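Local coordinates for protein putative laminarinase (Phanerochaete chrysosporium, PDB 2W39) that probably hydrolyses the glycosidic bonds of beta-glucans such as laminarin and lichenin, as an extracellular family 16 glycoside hydrolase of a white-rot fungus, at residues W99-E104 and I118-N123. Sequence-based numbering, arbitrary orientation.
With BGC (beta-D-glucopyranose), chain B; LGC (D-glucono-1,5-lactone), chain D.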
loop_
_atom_site.group_PDB
_atom_site.type_symbol
_atom_site.label_atom_id
_atom_site.label_comp_id
_atom_site.label_asym_id
_atom_site.label_seq_id
_atom_site.Cartn_x
_atom_site.Cartn_y
_atom_site.Cartn_z
ATOM N N TRP A 99 8.116 -6.497 -0.533
ATOM C CA TRP A 99 7.307 -5.831 0.477
ATOM C C TRP A 99 6.725 -4.565 -0.156
ATOM O O TRP A 99 7.257 -3.461 -0.001
ATOM C CB TRP A 99 8.145 -5.549 1.710
ATOM C CG TRP A 99 7.419 -4.908 2.863
ATOM C CD1 TRP A 99 6.078 -4.599 2.974
ATOM C CD2 TRP A 99 8.027 -4.476 4.080
ATOM N NE1 TRP A 99 5.830 -3.987 4.182
ATOM C CE2 TRP A 99 7.008 -3.904 4.884
ATOM C CE3 TRP A 99 9.339 -4.501 4.566
ATOM C CZ2 TRP A 99 7.268 -3.358 6.151
ATOM C CZ3 TRP A 99 9.589 -3.962 5.828
ATOM C CH2 TRP A 99 8.566 -3.401 6.601
ATOM N N PRO A 100 5.646 -4.742 -0.931
ATOM C CA PRO A 100 4.980 -3.606 -1.554
ATOM C C PRO A 100 3.975 -2.965 -0.597
ATOM O O PRO A 100 3.459 -3.640 0.299
ATOM C CB PRO A 100 4.234 -4.248 -2.718
ATOM C CG PRO A 100 3.851 -5.628 -2.198
ATOM C CD PRO A 100 4.988 -6.021 -1.280
ATOM N N ALA A 101 3.680 -1.687 -0.809
ATOM C CA ALA A 101 2.639 -1.024 -0.046
ATOM C C ALA A 101 2.025 0.141 -0.800
ATOM O O ALA A 101 2.709 0.844 -1.556
ATOM C CB ALA A 101 3.185 -0.551 1.310
ATOM N N ALA A 102 0.728 0.343 -0.556
ATOM C CA ALA A 102 0.024 1.582 -0.927
ATOM C C ALA A 102 -0.611 2.057 0.379
ATOM O O ALA A 102 -1.335 1.305 1.047
ATOM C CB ALA A 102 -1.030 1.335 -2.000
ATOM N N TRP A 103 -0.316 3.294 0.766
ATOM C CA TRP A 103 -0.590 3.730 2.126
ATOM C C TRP A 103 -0.624 5.238 2.198
ATOM O O TRP A 103 -0.341 5.923 1.222
ATOM C CB TRP A 103 0.434 3.097 3.083
ATOM C CG TRP A 103 1.874 3.352 2.802
ATOM C CD1 TRP A 103 2.602 2.947 1.703
ATOM C CD2 TRP A 103 2.815 3.919 3.713
ATOM N NE1 TRP A 103 3.928 3.285 1.861
ATOM C CE2 TRP A 103 4.086 3.876 3.090
ATOM C CE3 TRP A 103 2.710 4.458 4.998
ATOM C CZ2 TRP A 103 5.236 4.332 3.720
ATOM C CZ3 TRP A 103 3.863 4.903 5.625
ATOM C CH2 TRP A 103 5.101 4.849 4.975
ATOM N N GLU A 104 -0.965 5.734 3.381
ATOM C CA GLU A 104 -0.927 7.174 3.650
ATOM C C GLU A 104 -0.273 7.405 4.988
ATOM O O GLU A 104 -0.470 6.634 5.938
ATOM C CB GLU A 104 -2.327 7.808 3.685
ATOM C CG GLU A 104 -3.104 7.613 2.415
ATOM C CD GLU A 104 -4.420 8.371 2.401
ATOM O OE1 GLU A 104 -4.824 8.913 3.450
ATOM O OE2 GLU A 104 -5.060 8.422 1.316
ATOM N N ILE A 118 -3.149 0.550 3.190
ATOM C CA ILE A 118 -4.305 0.141 2.401
ATOM C C ILE A 118 -4.036 -1.189 1.691
ATOM O O ILE A 118 -4.861 -2.105 1.752
ATOM C CB ILE A 118 -4.677 1.258 1.392
ATOM C CG1 ILE A 118 -4.974 2.563 2.146
ATOM C CG2 ILE A 118 -5.847 0.810 0.534
ATOM C CD1 ILE A 118 -5.059 3.809 1.247
ATOM N N ILE A 119 -2.885 -1.275 1.023
ATOM C CA ILE A 119 -2.382 -2.509 0.438
ATOM C C ILE A 119 -1.033 -2.768 1.066
ATOM O O ILE A 119 -0.163 -1.909 1.040
ATOM C CB ILE A 119 -2.207 -2.404 -1.087
ATOM C CG1 ILE A 119 -3.489 -1.866 -1.754
ATOM C CG2 ILE A 119 -1.787 -3.771 -1.644
ATOM C CD1 ILE A 119 -3.361 -1.617 -3.259
ATOM N N GLU A 120 -0.838 -3.953 1.636
ATOM C CA GLU A 120 0.467 -4.274 2.219
ATOM C C GLU A 120 0.596 -5.752 2.502
ATOM O O GLU A 120 -0.337 -6.387 3.001
ATOM C CB GLU A 120 0.666 -3.540 3.558
ATOM C CG GLU A 120 2.131 -3.558 3.997
ATOM C CD GLU A 120 2.399 -2.942 5.354
ATOM O OE1 GLU A 120 1.442 -2.657 6.107
ATOM O OE2 GLU A 120 3.598 -2.758 5.665
ATOM N N GLY A 121 1.775 -6.297 2.223
ATOM C CA GLY A 121 2.117 -7.643 2.660
ATOM C C GLY A 121 3.567 -7.915 2.336
ATOM O O GLY A 121 4.300 -7.016 1.913
ATOM N N VAL A 122 3.976 -9.163 2.566
ATOM C CA VAL A 122 5.352 -9.560 2.345
ATOM C C VAL A 122 5.433 -10.952 1.753
ATOM O O VAL A 122 4.603 -11.818 2.057
ATOM C CB VAL A 122 6.186 -9.541 3.669
ATOM C CG1 VAL A 122 6.241 -8.146 4.248
ATOM C CG2 VAL A 122 5.649 -10.529 4.693
ATOM N N ASN A 123 6.462 -11.166 0.941
ATOM C CA ASN A 123 6.842 -12.521 0.521
ATOM C C ASN A 123 5.695 -13.314 -0.054
ATOM O O ASN A 123 5.606 -14.528 0.163
ATOM C CB ASN A 123 7.481 -13.277 1.694
ATOM C CG ASN A 123 8.714 -12.570 2.223
ATOM O OD1 ASN A 123 9.517 -12.067 1.440
ATOM N ND2 ASN A 123 8.884 -12.543 3.539
HETATM C C2 BGC B . 5.214 0.486 8.525
HETATM C C3 BGC B . 5.865 1.603 7.705
HETATM C C4 BGC B . 6.089 1.096 6.291
HETATM C C5 BGC B . 4.713 0.917 5.668
HETATM C C6 BGC B . 4.810 0.506 4.204
HETATM C C1 BGC B . 4.146 -0.341 7.780
HETATM O O1 BGC B . 4.434 -1.742 7.942
HETATM O O2 BGC B . 4.639 1.041 9.718
HETATM O O3 BGC B . 7.099 2.033 8.309
HETATM O O4 BGC B . 6.866 2.017 5.527
HETATM O O5 BGC B . 3.956 -0.080 6.374
HETATM O O6 BGC B . 5.042 -0.905 4.115
HETATM C C1 LGC D . 4.165 0.149 8.039
HETATM C C2 LGC D . 5.294 0.907 8.669
HETATM O O5 LGC D . 3.840 0.238 6.616
HETATM O O1 LGC D . 3.483 -0.592 8.730
HETATM O O2 LGC D . 4.824 1.666 9.800
HETATM C C3 LGC D . 5.994 1.800 7.637
HETATM O O3 LGC D . 7.310 2.147 8.102
HETATM C C4 LGC D . 6.070 1.085 6.289
HETATM O O4 LGC D . 6.938 1.767 5.389
HETATM C C5 LGC D . 4.651 1.028 5.735
HETATM C C6 LGC D . 4.520 0.442 4.331
HETATM O O6 LGC D . 5.101 -0.865 4.225
#
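Ala102 faces both Ile118 and Ile119 in a classic beta bulge, within the antiparallel hairpin of strands 98-105 and 115-120 that lines the sugar cleft of this family 16 beta-sandwich. Ala102 O accepts two N-H groups, from Ile118 N at 2.9 Å and Ile119 N at 3.0 Å, the latter nearly straight (170°). Ile118 CB also packs 3.4 Å from Ala102 O, and Ala102 N returns a bond to Ile119 O. Ala102 CB and Ile119 CD1 share a face, 4.0 Å apart. Tyr187 of strand 185-191 touches both isoleucines, and Met189 touches Ile118. Beyond the bulge, the Ala101–Glu120 pair points to the other face, toward the ligand. Trp99 CG lies opposite the backbone N (chi1 -178°), which carries the indole out beside Glu120; the extended Glu120 chain runs alongside, indole and carboxylate 12° from coplanar. Trp99 NE1 donates to Glu120 OE2 at 2.9 Å, in the indole plane and on the carboxylate's anti lone pair, which should limit its rotation. Val122 CG1 covers one face of the same indole in a CH-pi contact, 3.9 Å from the five-ring centroid, while Trp257 meets it edge-to-face. The sugar, modelled as glucose or its lactone, lays C6 over a face of Trp103, whose NE1 is held by Asn250. The two forms overlap, so the contact at Glu120 OE2 is tentative: 2.6 Å to glucose O1 or 2.8 Å to lactone O6.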